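Local coordinates for flavoprotein (Thermotoga maritima, PDB 5V8S) that probably acts as a flavodiiron oxidoreductase, transferring electrons by way of FMN to a di-iron centre held in a metallo-beta-lactamase-like domain, at residues 50-55 with 237-243; 94-100 with 163-169; 118-123 with 135-141; 180-185 with 208-214. The protein carries 1 engineered substitution. One frame throughout, in Å; residues are numbered along the deposited sequence.

Contact 1: 50-55 with 237-243. With FEO (mu-oxo-diiron), chain C.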
# COMPACT_ATOMS: atom_id res chain seq x y z
N ILE A 50 9.63 -18.36 2.23
CA ILE A 50 10.07 -18.89 0.95
C ILE A 50 11.40 -19.59 1.19
O ILE A 50 12.19 -19.18 2.04
CB ILE A 50 10.19 -17.77 -0.10
CG1 ILE A 50 10.37 -18.37 -1.51
CG2 ILE A 50 11.31 -16.79 0.27
CD1 ILE A 50 10.48 -17.32 -2.62
N SER A 51 11.63 -20.67 0.44
CA SER A 51 12.92 -21.34 0.50
C SER A 51 13.79 -20.91 -0.67
O SER A 51 13.30 -20.46 -1.71
CB SER A 51 12.77 -22.87 0.52
OG SER A 51 12.49 -23.40 -0.77
N TYR A 52 15.10 -21.06 -0.50
CA TYR A 52 16.08 -20.94 -1.59
C TYR A 52 16.73 -22.31 -1.75
O TYR A 52 17.27 -22.86 -0.78
CB TYR A 52 17.14 -19.84 -1.35
CG TYR A 52 16.50 -18.56 -0.88
CD1 TYR A 52 15.57 -17.91 -1.67
CD2 TYR A 52 16.77 -18.07 0.37
CE1 TYR A 52 14.91 -16.76 -1.22
CE2 TYR A 52 16.13 -16.91 0.84
CZ TYR A 52 15.19 -16.27 0.03
OH TYR A 52 14.50 -15.13 0.46
N ASN A 53 16.67 -22.84 -2.97
CA ASN A 53 17.12 -24.21 -3.24
C ASN A 53 18.26 -24.16 -4.25
O ASN A 53 18.08 -23.63 -5.34
CB ASN A 53 16.01 -25.06 -3.88
CG ASN A 53 14.71 -25.08 -3.07
OD1 ASN A 53 14.69 -24.83 -1.86
ND2 ASN A 53 13.62 -25.41 -3.75
N ALA A 54 19.40 -24.73 -3.88
CA ALA A 54 20.52 -24.92 -4.79
C ALA A 54 20.80 -26.41 -4.89
O ALA A 54 20.34 -27.19 -4.06
CB ALA A 54 21.75 -24.18 -4.28
N TYR A 55 21.56 -26.81 -5.91
CA TYR A 55 21.77 -28.23 -6.17
C TYR A 55 23.24 -28.48 -6.47
O TYR A 55 23.92 -27.63 -7.05
CB TYR A 55 20.92 -28.72 -7.35
CG TYR A 55 19.44 -28.51 -7.09
CD1 TYR A 55 18.83 -27.30 -7.39
CD2 TYR A 55 18.67 -29.49 -6.48
CE1 TYR A 55 17.49 -27.08 -7.11
CE2 TYR A 55 17.33 -29.28 -6.21
CZ TYR A 55 16.74 -28.08 -6.53
OH TYR A 55 15.41 -27.91 -6.25
N LEU A 237 13.11 -29.56 -10.49
CA LEU A 237 13.85 -29.15 -9.30
C LEU A 237 13.97 -27.63 -9.36
O LEU A 237 14.89 -27.08 -10.00
CB LEU A 237 15.25 -29.77 -9.30
CG LEU A 237 15.38 -31.22 -8.78
CD1 LEU A 237 14.36 -32.15 -9.40
CD2 LEU A 237 16.80 -31.72 -9.00
N PRO A 238 13.04 -26.90 -8.75
CA PRO A 238 13.06 -25.43 -8.82
C PRO A 238 13.86 -24.78 -7.72
O PRO A 238 14.31 -25.44 -6.77
CB PRO A 238 11.58 -25.07 -8.65
CG PRO A 238 11.11 -26.11 -7.66
CD PRO A 238 11.91 -27.39 -7.94
N GLY A 239 13.98 -23.45 -7.80
CA GLY A 239 14.75 -22.67 -6.85
C GLY A 239 14.03 -22.29 -5.59
O GLY A 239 14.67 -21.80 -4.66
N HIS A 240 12.71 -22.47 -5.56
CA HIS A 240 11.91 -22.13 -4.40
C HIS A 240 10.83 -23.17 -4.23
O HIS A 240 10.16 -23.53 -5.20
CB HIS A 240 11.20 -20.77 -4.59
CG HIS A 240 12.11 -19.65 -4.98
ND1 HIS A 240 13.08 -19.13 -4.14
CD2 HIS A 240 12.21 -18.95 -6.13
CE1 HIS A 240 13.72 -18.15 -4.76
NE2 HIS A 240 13.21 -18.02 -5.97
N GLY A 241 10.63 -23.63 -2.99
CA GLY A 241 9.54 -24.54 -2.68
C GLY A 241 9.88 -26.01 -2.92
O GLY A 241 11.03 -26.44 -2.83
N LEU A 242 8.83 -26.78 -3.21
CA LEU A 242 8.94 -28.22 -3.34
C LEU A 242 9.66 -28.63 -4.61
O LEU A 242 9.57 -27.98 -5.66
CB LEU A 242 7.54 -28.82 -3.37
CG LEU A 242 6.75 -28.92 -2.07
CD1 LEU A 242 5.55 -29.81 -2.34
CD2 LEU A 242 7.59 -29.48 -0.90
N ILE A 243 10.33 -29.79 -4.52
CA ILE A 243 10.85 -30.53 -5.66
C ILE A 243 9.78 -31.50 -6.11
O ILE A 243 9.06 -32.06 -5.27
CB ILE A 243 12.13 -31.27 -5.25
CG1 ILE A 243 13.22 -30.27 -4.91
CG2 ILE A 243 12.59 -32.27 -6.31
CD1 ILE A 243 14.26 -30.83 -4.00
FE1 FEO C . 13.68 -14.18 -9.80
FE2 FEO C . 14.00 -16.53 -7.35
O FEO C . 14.53 -15.03 -8.36
O HOH W 1 12.12 -13.93 -8.26
O HOH W 2 11.95 -15.57 -7.19

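Contact 2: 94-100 with 163-169. With FEO (mu-oxo-diiron), chain C.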
# COMPACT_ATOMS: atom_id res chain seq x y z
N ILE A 94 26.39 -23.41 -12.60
CA ILE A 94 25.35 -23.05 -13.56
C ILE A 94 24.43 -22.02 -12.91
O ILE A 94 23.92 -22.24 -11.81
CB ILE A 94 24.54 -24.27 -14.03
CG1 ILE A 94 25.46 -25.24 -14.79
CG2 ILE A 94 23.36 -23.83 -14.91
CD1 ILE A 94 24.77 -26.54 -15.25
N VAL A 95 24.26 -20.90 -13.58
CA VAL A 95 23.43 -19.80 -13.10
C VAL A 95 22.25 -19.69 -14.07
O VAL A 95 22.35 -19.08 -15.13
CB VAL A 95 24.23 -18.49 -13.01
CG1 VAL A 95 23.34 -17.36 -12.51
CG2 VAL A 95 25.42 -18.69 -12.09
N ASN A 96 21.11 -20.27 -13.68
CA ASN A 96 19.93 -20.22 -14.52
C ASN A 96 19.30 -18.83 -14.55
O ASN A 96 18.58 -18.50 -15.50
CB ASN A 96 18.89 -21.21 -13.99
CG ASN A 96 19.26 -22.66 -14.26
OD1 ASN A 96 19.53 -23.04 -15.41
ND2 ASN A 96 19.27 -23.50 -13.20
N HIS A 97 19.56 -18.00 -13.53
CA HIS A 97 18.91 -16.72 -13.31
C HIS A 97 19.74 -16.01 -12.26
O HIS A 97 20.19 -16.64 -11.30
CB HIS A 97 17.48 -17.00 -12.81
CG HIS A 97 16.65 -15.82 -12.38
ND1 HIS A 97 16.45 -14.67 -13.13
CD2 HIS A 97 15.85 -15.69 -11.30
CE1 HIS A 97 15.61 -13.87 -12.50
NE2 HIS A 97 15.22 -14.47 -11.38
N THR A 98 20.00 -14.73 -12.48
CA THR A 98 21.00 -14.01 -11.71
C THR A 98 20.43 -13.18 -10.56
O THR A 98 21.19 -12.49 -9.88
CB THR A 98 21.79 -13.07 -12.62
OG1 THR A 98 20.92 -12.05 -13.14
CG2 THR A 98 22.44 -13.84 -13.76
N GLU A 99 19.12 -13.20 -10.34
CA GLU A 99 18.56 -12.34 -9.31
C GLU A 99 19.19 -12.71 -7.96
O GLU A 99 19.43 -13.89 -7.69
CB GLU A 99 17.04 -12.51 -9.24
CG GLU A 99 16.35 -11.54 -8.31
CD GLU A 99 14.85 -11.61 -8.39
OE1 GLU A 99 14.31 -12.22 -9.32
OE2 GLU A 99 14.19 -11.00 -7.51
N PRO A 100 19.46 -11.74 -7.08
CA PRO A 100 20.25 -12.06 -5.88
C PRO A 100 19.60 -12.99 -4.87
O PRO A 100 20.31 -13.42 -3.96
CB PRO A 100 20.57 -10.70 -5.28
CG PRO A 100 20.62 -9.81 -6.47
CD PRO A 100 19.54 -10.29 -7.38
N HIS A 163 11.34 -14.61 -14.87
CA HIS A 163 10.60 -13.37 -15.15
C HIS A 163 11.56 -12.27 -15.62
O HIS A 163 11.19 -11.12 -15.69
CB HIS A 163 9.88 -12.92 -13.88
CG HIS A 163 10.80 -12.82 -12.71
ND1 HIS A 163 11.31 -11.63 -12.25
CD2 HIS A 163 11.40 -13.80 -11.99
CE1 HIS A 163 12.13 -11.87 -11.24
NE2 HIS A 163 12.22 -13.18 -11.08
N TRP A 164 12.81 -12.63 -15.94
CA TRP A 164 13.83 -11.70 -16.43
C TRP A 164 14.34 -12.17 -17.78
O TRP A 164 14.18 -13.34 -18.14
CB TRP A 164 15.02 -11.66 -15.47
CG TRP A 164 14.87 -10.77 -14.25
CD1 TRP A 164 13.75 -10.09 -13.82
CD2 TRP A 164 15.91 -10.46 -13.31
NE1 TRP A 164 14.05 -9.39 -12.68
CE2 TRP A 164 15.37 -9.58 -12.36
CE3 TRP A 164 17.25 -10.82 -13.21
CZ2 TRP A 164 16.12 -9.08 -11.30
CZ3 TRP A 164 17.99 -10.32 -12.16
CH2 TRP A 164 17.42 -9.46 -11.22
N PRO A 165 15.01 -11.29 -18.54
CA PRO A 165 15.53 -11.71 -19.85
C PRO A 165 16.64 -12.73 -19.77
O PRO A 165 17.01 -13.31 -20.80
CB PRO A 165 16.04 -10.40 -20.47
CG PRO A 165 16.25 -9.48 -19.31
CD PRO A 165 15.19 -9.84 -18.32
N ASP A 166 17.19 -12.98 -18.58
CA ASP A 166 18.29 -13.92 -18.44
C ASP A 166 17.86 -15.35 -18.18
O ASP A 166 18.71 -16.24 -18.14
CB ASP A 166 19.25 -13.49 -17.31
CG ASP A 166 18.63 -13.60 -15.91
OD1 ASP A 166 17.40 -13.78 -15.79
OD2 ASP A 166 19.40 -13.51 -14.93
N THR A 167 16.56 -15.61 -18.01
CA THR A 167 16.14 -16.89 -17.44
C THR A 167 16.30 -18.03 -18.44
O THR A 167 15.95 -17.91 -19.62
CB THR A 167 14.71 -16.79 -16.91
OG1 THR A 167 13.80 -16.36 -17.93
CG2 THR A 167 14.65 -15.79 -15.86
N MET A 168 16.85 -19.13 -17.94
CA MET A 168 16.96 -20.37 -18.69
C MET A 168 16.71 -21.52 -17.73
O MET A 168 16.65 -21.35 -16.51
CB MET A 168 18.36 -20.50 -19.32
CG MET A 168 19.48 -20.66 -18.33
SD MET A 168 21.04 -21.02 -19.18
CE MET A 168 22.06 -21.44 -17.79
N VAL A 169 16.56 -22.72 -18.29
CA VAL A 169 16.44 -23.92 -17.49
C VAL A 169 17.48 -24.91 -17.99
O VAL A 169 17.88 -24.86 -19.16
CB VAL A 169 15.01 -24.51 -17.53
CG1 VAL A 169 13.99 -23.53 -16.96
CG2 VAL A 169 14.63 -24.88 -18.93
FE1 FEO C . 13.68 -14.18 -9.80
FE2 FEO C . 14.00 -16.53 -7.35
O FEO C . 14.53 -15.03 -8.36
O HOH W 3 21.42 -17.16 -16.93
O HOH W 1 12.12 -13.93 -8.26
O HOH W 2 11.95 -15.57 -7.19

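Contact 3: 118-123 with 135-141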
# COMPACT_ATOMS: atom_id res chain seq x y z
N GLU A 118 34.24 -22.98 -14.37
CA GLU A 118 33.40 -22.64 -15.51
C GLU A 118 32.03 -22.19 -15.00
O GLU A 118 31.30 -22.99 -14.41
CB GLU A 118 33.27 -23.82 -16.46
CG GLU A 118 32.48 -23.49 -17.69
CD GLU A 118 32.54 -24.61 -18.72
OE1 GLU A 118 33.56 -24.71 -19.45
OE2 GLU A 118 31.58 -25.39 -18.78
N ILE A 119 31.71 -20.92 -15.21
CA ILE A 119 30.41 -20.35 -14.83
C ILE A 119 29.55 -20.29 -16.10
O ILE A 119 29.93 -19.65 -17.08
CB ILE A 119 30.56 -18.95 -14.21
CG1 ILE A 119 31.50 -19.02 -13.00
CG2 ILE A 119 29.19 -18.37 -13.83
CD1 ILE A 119 31.80 -17.66 -12.34
N ILE A 120 28.40 -20.96 -16.09
CA ILE A 120 27.53 -21.04 -17.27
C ILE A 120 26.29 -20.20 -17.03
O ILE A 120 25.61 -20.34 -16.00
CB ILE A 120 27.16 -22.50 -17.58
CG1 ILE A 120 28.41 -23.28 -17.96
CG2 ILE A 120 26.11 -22.56 -18.69
CD1 ILE A 120 28.19 -24.76 -17.97
N ALA A 121 25.95 -19.36 -18.01
CA ALA A 121 24.76 -18.53 -17.92
C ALA A 121 24.28 -18.19 -19.32
O ALA A 121 24.97 -18.44 -20.31
CB ALA A 121 25.04 -17.24 -17.13
N SER A 122 23.10 -17.61 -19.41
CA SER A 122 22.63 -17.08 -20.68
C SER A 122 23.38 -15.79 -21.04
O SER A 122 24.16 -15.25 -20.25
CB SER A 122 21.14 -16.76 -20.60
OG SER A 122 20.92 -15.64 -19.76
N ASN A 123 23.15 -15.29 -22.25
CA ASN A 123 23.80 -14.06 -22.68
C ASN A 123 23.47 -12.90 -21.74
O ASN A 123 24.36 -12.17 -21.28
CB ASN A 123 23.38 -13.72 -24.11
CG ASN A 123 24.19 -12.60 -24.68
OD1 ASN A 123 25.37 -12.76 -25.01
ND2 ASN A 123 23.59 -11.43 -24.78
N ILE A 135 31.71 -10.12 -11.92
CA ILE A 135 32.16 -11.43 -12.40
C ILE A 135 32.19 -11.40 -13.92
O ILE A 135 31.17 -11.15 -14.57
CB ILE A 135 31.23 -12.54 -11.88
CG1 ILE A 135 31.37 -12.67 -10.36
CG2 ILE A 135 31.51 -13.86 -12.55
CD1 ILE A 135 30.24 -13.47 -9.69
N LYS A 136 33.35 -11.69 -14.50
CA LYS A 136 33.56 -11.48 -15.93
C LYS A 136 33.77 -12.75 -16.73
O LYS A 136 33.36 -12.81 -17.89
CB LYS A 136 34.75 -10.55 -16.16
CG LYS A 136 34.52 -9.14 -15.63
CD LYS A 136 35.54 -8.14 -16.14
CE LYS A 136 35.14 -6.70 -15.79
NZ LYS A 136 33.78 -6.33 -16.30
N ASP A 137 34.38 -13.78 -16.16
CA ASP A 137 34.75 -14.94 -16.97
C ASP A 137 33.59 -15.94 -16.95
O ASP A 137 33.58 -16.93 -16.21
CB ASP A 137 36.09 -15.53 -16.54
CG ASP A 137 37.29 -14.67 -17.00
OD1 ASP A 137 37.16 -13.94 -18.01
OD2 ASP A 137 38.36 -14.74 -16.37
N VAL A 138 32.60 -15.65 -17.78
CA VAL A 138 31.36 -16.42 -17.83
C VAL A 138 31.21 -17.04 -19.21
O VAL A 138 31.40 -16.37 -20.23
CB VAL A 138 30.14 -15.54 -17.49
CG1 VAL A 138 28.84 -16.32 -17.67
CG2 VAL A 138 30.23 -15.05 -16.07
N THR A 139 30.85 -18.32 -19.24
CA THR A 139 30.58 -19.05 -20.48
C THR A 139 29.10 -18.91 -20.83
O THR A 139 28.23 -19.35 -20.07
CB THR A 139 30.95 -20.51 -20.25
OG1 THR A 139 32.35 -20.61 -20.00
CG2 THR A 139 30.59 -21.36 -21.46
N VAL A 140 28.81 -18.32 -21.99
CA VAL A 140 27.45 -18.11 -22.45
C VAL A 140 26.98 -19.34 -23.21
O VAL A 140 27.68 -19.81 -24.12
CB VAL A 140 27.36 -16.86 -23.34
CG1 VAL A 140 26.01 -16.78 -24.04
CG2 VAL A 140 27.60 -15.63 -22.51
N VAL A 141 25.79 -19.84 -22.87
CA VAL A 141 25.14 -20.91 -23.60
C VAL A 141 23.96 -20.33 -24.38
O VAL A 141 23.26 -19.43 -23.89
CB VAL A 141 24.68 -22.07 -22.69
CG1 VAL A 141 25.89 -22.88 -22.21
CG2 VAL A 141 23.84 -21.55 -21.52
O HOH W 4 33.32 -19.63 -17.43
O HOH W 5 21.87 -17.04 -24.19

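Contact 4: 180-185 with 208-214. With FEO (mu-oxo-diiron), chain C.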
# COMPACT_ATOMS: atom_id res chain seq x y z
N ASP A 180 13.40 -20.17 -10.92
CA ASP A 180 12.08 -19.60 -10.58
C ASP A 180 10.93 -20.31 -11.27
O ASP A 180 9.80 -20.24 -10.77
CB ASP A 180 11.97 -18.13 -10.98
CG ASP A 180 12.77 -17.19 -10.08
OD1 ASP A 180 13.32 -17.65 -9.05
OD2 ASP A 180 12.87 -15.99 -10.41
N VAL A 181 11.19 -20.98 -12.39
CA VAL A 181 10.14 -21.66 -13.14
C VAL A 181 9.74 -22.90 -12.34
O VAL A 181 10.53 -23.84 -12.19
CB VAL A 181 10.61 -22.01 -14.55
CG1 VAL A 181 9.52 -22.77 -15.30
CG2 VAL A 181 11.02 -20.76 -15.31
N GLY A 182 8.52 -22.91 -11.82
CA GLY A 182 8.07 -24.00 -10.98
C GLY A 182 8.22 -23.75 -9.50
O GLY A 182 7.91 -24.65 -8.70
N GLY A 183 8.63 -22.55 -9.10
CA GLY A 183 8.74 -22.23 -7.70
C GLY A 183 7.40 -21.90 -7.06
O GLY A 183 6.39 -21.74 -7.73
N GLY A 184 7.44 -21.80 -5.74
CA GLY A 184 6.31 -21.34 -4.96
C GLY A 184 6.80 -20.78 -3.64
O GLY A 184 7.93 -21.04 -3.22
N TYR A 185 5.93 -20.01 -2.98
CA TYR A 185 6.15 -19.64 -1.59
C TYR A 185 5.80 -20.83 -0.69
O TYR A 185 5.36 -21.88 -1.17
CB TYR A 185 5.27 -18.44 -1.23
CG TYR A 185 5.52 -17.18 -2.02
CD1 TYR A 185 6.78 -16.60 -2.09
CD2 TYR A 185 4.48 -16.54 -2.67
CE1 TYR A 185 6.99 -15.39 -2.79
CE2 TYR A 185 4.67 -15.35 -3.36
CZ TYR A 185 5.93 -14.78 -3.43
OH TYR A 185 6.14 -13.59 -4.11
N LYS A 208 0.14 -17.94 -5.76
CA LYS A 208 0.54 -16.64 -5.24
C LYS A 208 1.90 -16.21 -5.79
O LYS A 208 2.09 -15.04 -6.16
CB LYS A 208 0.57 -16.71 -3.72
CG LYS A 208 0.77 -15.39 -3.00
CD LYS A 208 0.77 -15.67 -1.49
CE LYS A 208 1.07 -14.48 -0.63
NZ LYS A 208 1.03 -14.85 0.82
N TYR A 209 2.86 -17.14 -5.83
CA TYR A 209 4.18 -16.89 -6.40
C TYR A 209 4.09 -16.55 -7.89
O TYR A 209 4.69 -15.58 -8.36
CB TYR A 209 5.07 -18.12 -6.18
CG TYR A 209 6.43 -17.98 -6.78
CD1 TYR A 209 7.45 -17.35 -6.09
CD2 TYR A 209 6.72 -18.47 -8.06
CE1 TYR A 209 8.71 -17.21 -6.64
CE2 TYR A 209 7.96 -18.32 -8.61
CZ TYR A 209 8.95 -17.68 -7.89
OH TYR A 209 10.20 -17.53 -8.46
N ILE A 210 3.34 -17.35 -8.65
CA ILE A 210 3.21 -17.09 -10.08
C ILE A 210 2.73 -15.68 -10.33
O ILE A 210 3.30 -14.93 -11.13
CB ILE A 210 2.27 -18.11 -10.75
CG1 ILE A 210 2.87 -19.50 -10.73
CG2 ILE A 210 1.98 -17.69 -12.17
CD1 ILE A 210 1.86 -20.59 -11.08
N VAL A 211 1.62 -15.31 -9.70
CA VAL A 211 1.01 -14.02 -10.01
C VAL A 211 1.92 -12.87 -9.60
O VAL A 211 2.18 -11.94 -10.37
CB VAL A 211 -0.40 -13.89 -9.40
CG1 VAL A 211 -1.00 -12.52 -9.75
CG2 VAL A 211 -1.34 -15.01 -9.89
N THR A 212 2.43 -12.93 -8.36
CA THR A 212 3.23 -11.82 -7.85
C THR A 212 4.57 -11.67 -8.57
O THR A 212 4.99 -10.55 -8.83
CB THR A 212 3.46 -11.91 -6.33
OG1 THR A 212 4.12 -13.12 -5.97
CG2 THR A 212 2.13 -11.74 -5.58
N VAL A 213 5.24 -12.78 -8.88
CA VAL A 213 6.60 -12.72 -9.45
C VAL A 213 6.58 -12.75 -10.97
O VAL A 213 7.31 -12.01 -11.63
CB VAL A 213 7.46 -13.84 -8.85
CG1 VAL A 213 8.85 -13.87 -9.48
CG2 VAL A 213 7.57 -13.68 -7.35
N ILE A 214 5.75 -13.63 -11.55
CA ILE A 214 5.76 -13.87 -12.99
C ILE A 214 4.55 -13.29 -13.71
O ILE A 214 4.51 -13.31 -14.94
CB ILE A 214 5.88 -15.38 -13.28
CG1 ILE A 214 6.88 -16.04 -12.32
CG2 ILE A 214 6.28 -15.63 -14.73
CD1 ILE A 214 7.01 -17.54 -12.48
FE1 FEO C . 13.68 -14.18 -9.80
FE2 FEO C . 14.00 -16.53 -7.35
O FEO C . 14.53 -15.03 -8.36
O HOH W 2 11.95 -15.57 -7.19
O HOH W 1 12.12 -13.93 -8.26

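Contact 1: 50-55 with 237-243
H240 meets S51 and I50 while binding iron FE2 of the mu-oxo-diiron group through NE2, at 2.2 Å. On the other side of the imidazole, ND1 donates to S51 O over 2.8 Å in a nearly straight bond (162°) that lies in the ring plane. This leaves ND1 as the donor and NE2 as the metal ligand, and fixes the ring's rotation about its own bond. I50 CD1 sits over one ring face, a CH-pi contact of 3.8 Å to the H240 ring centroid; the I50 chain is extended, CG1 anti to the backbone N (chi1 -168°), bringing CD1 there. Y52 comes rim to rim with the imidazole, their planes 76° apart, and its OH is bonded to D34.

Behind this shell the loop that carries H240 is tied to strand 50-59. G241 N donates to S51 OG at 2.9 Å, and that hydroxyl in turn donates to N53 OD1, which orients the N53 amide. N53 ND2 then serves two carbonyls, G241 O at 2.9 Å and P238 O at 3.1 Å, while N53 N donates to G239 O. Y55 OH is a second donor to P238 O, at 2.8 Å, reaching it from the face opposite N53 ND2. Y55 CZ also meets L237 CB at 3.6 Å, the side chains crossing at a slant.

In a domain of the metallo-beta-lactamase type, the contact joins two beta sheets: strand 50-59 lies between strands 26-34 and 62-66, strand 235-238 runs beside strand 175-179, and Y55, L237 and I243 all pack on I21 of strand 16-22.

Contact 2: 94-100 with 163-169
H97, E99 and H163 meet at iron FE1 of the mu-oxo-diiron site, two of them from the loop after strand 92-94 and the third, H163, from segment 163-169. H97 NE2 and H163 NE2 each lie 2.2 Å from FE1, and E99 OE1 lies 2.1 Å from it; D180, a water and the bridging oxygen complete its surroundings. The rings of H97 and H163 stand 77° apart, each turning a nitrogen to the metal.

D166 is a second-shell residue that positions H97. Its OD1 accepts H97 ND1 at 3.0 Å through the syn lone pair, in the imidazole plane and almost straight (167°), a His-carboxylate hydrogen bond that fixes the ring's rotation. Its OD2 takes two donors from T98, N and OG1, each at 2.8 Å and from opposite faces of the carboxylate, so the aspartate joins a metal ligand to the backbone beside it.

H97, E99 and D101 form an H-x-E-x-D pattern, the flavodiiron version of the H-x-H-x-D motif of the metallo-beta-lactamase fold, carried on a loop leading into helix 100-103. W164 lies against this loop. The edge of H97 points at the face of W164, and E99 CB packs over the indole's six-membered ring. E99 reaches the iron on an extended chain, CG turned away from the backbone N (chi1 -173°), while its OE2 is hydrogen-bonded to Y276 of the second subunit.

Farther along, M168 N donates to N96 O at 3.1 Å, water 3 bridges V95 O and D166 O, and the methyl carbon CE of M168 lies 4.0 Å from I94 CG2.

Contact 3: 118-123 with 135-141
I120 pairs with T139 and A121 with V140 in a parallel pair of strands, the two ends of a beta-alpha-beta unit in which helix 123-133 connects strand 118-121 to strand 138-140 at the edge of the sheet. The backbones exchange three hydrogen bonds: T139 N to I119 O at 2.7 Å, A121 N to T139 O at 3.1 Å, and V141 N to A121 O at 3.0 Å.

Packing is tightest on the face that carries I120 and V141. I120 CG2, the branch anti to the backbone N, presses on V141 CG1 at 3.5 Å, the two side chains crossing at about a right angle, on the side where F156 of strand 152-158 covers both residues. On the other face of the sheet A121 CB meets V138 CG1 at 3.9 Å, I119 CD1 reaches I135 CG2, and L129 of helix 123-133 packs on I119 and V138.

Toward solvent the strands are joined by water instead. At the start, water 4 accepts from I119 N, donates to D137 O and is hydrogen-bonded to T139 OG1, beside the inverse gamma turn centred on D137. At the other end, beside the exposed N123, water 5 accepts from N123 N at 2.9 Å and donates to V141 O at 2.8 Å.

Contact 4: 180-185 with 208-214
The ring of Y185 receives the edge of Y209 on one face, with Y209 CD1 3.9 Å from Y185 CE1 and the planes 79° apart, a T-shaped pair. Y209 CB adds a CH-pi contact over the same ring. The Y209 ring is itself sandwiched: the backbone of G183 and G184 lies over one face and V213 of its own helix over the other. G183 O comes within 3.3 Å of Y209 CD2. At the edge of the Y185 ring, its OH donates to T212 OG1 at 2.8 Å, and that hydroxyl in turn donates a hydrogen bond to K208 O, which also accepts from T212 N, the two donors coming from opposite faces of the carbonyl plane.

This is the loop after strand 175-179, shaped by a type II turn from D180 to G183, lying against the C-terminal turns of helix 196-214, which widens into a pi-type turn at 210-214. D180 starts the turn and bridges the di-iron site, OD2 to iron FE1 and OD1 to iron FE2, each at 2.1 Å. Y209 leaves its helix with CG anti to the backbone N (chi1 178°), and this lays the ring against the G183-G184 backbone, its OH 3.1 Å from D180 CG. The same OH is hydrogen-bonded at 2.9 Å to water 2, a ligand of iron FE2.

In the fold
From the N terminus, strand 50-59 opens the loop that contact 1 closes at 237-243, and the other three contacts nest inside it. Residues 94-100 open contact 2, closed at 163-169; within that span contact 3 closes a short loop around helix 123-133. Contact 4 follows in series, tying 180-185 to helix 196-214; no two contacts cross. Contacts 1, 2 and 4 converge on the di-iron group, each supplying ligands, whereas contact 3 pairs strands at the edge of the seven-stranded sheet, bonded to contact 2 from S122 to D166. Contacts 1 and 2 tie one sheet of the metallo-beta-lactamase-like part to the other, and contact 4 seats the metal-binding loop on a helix.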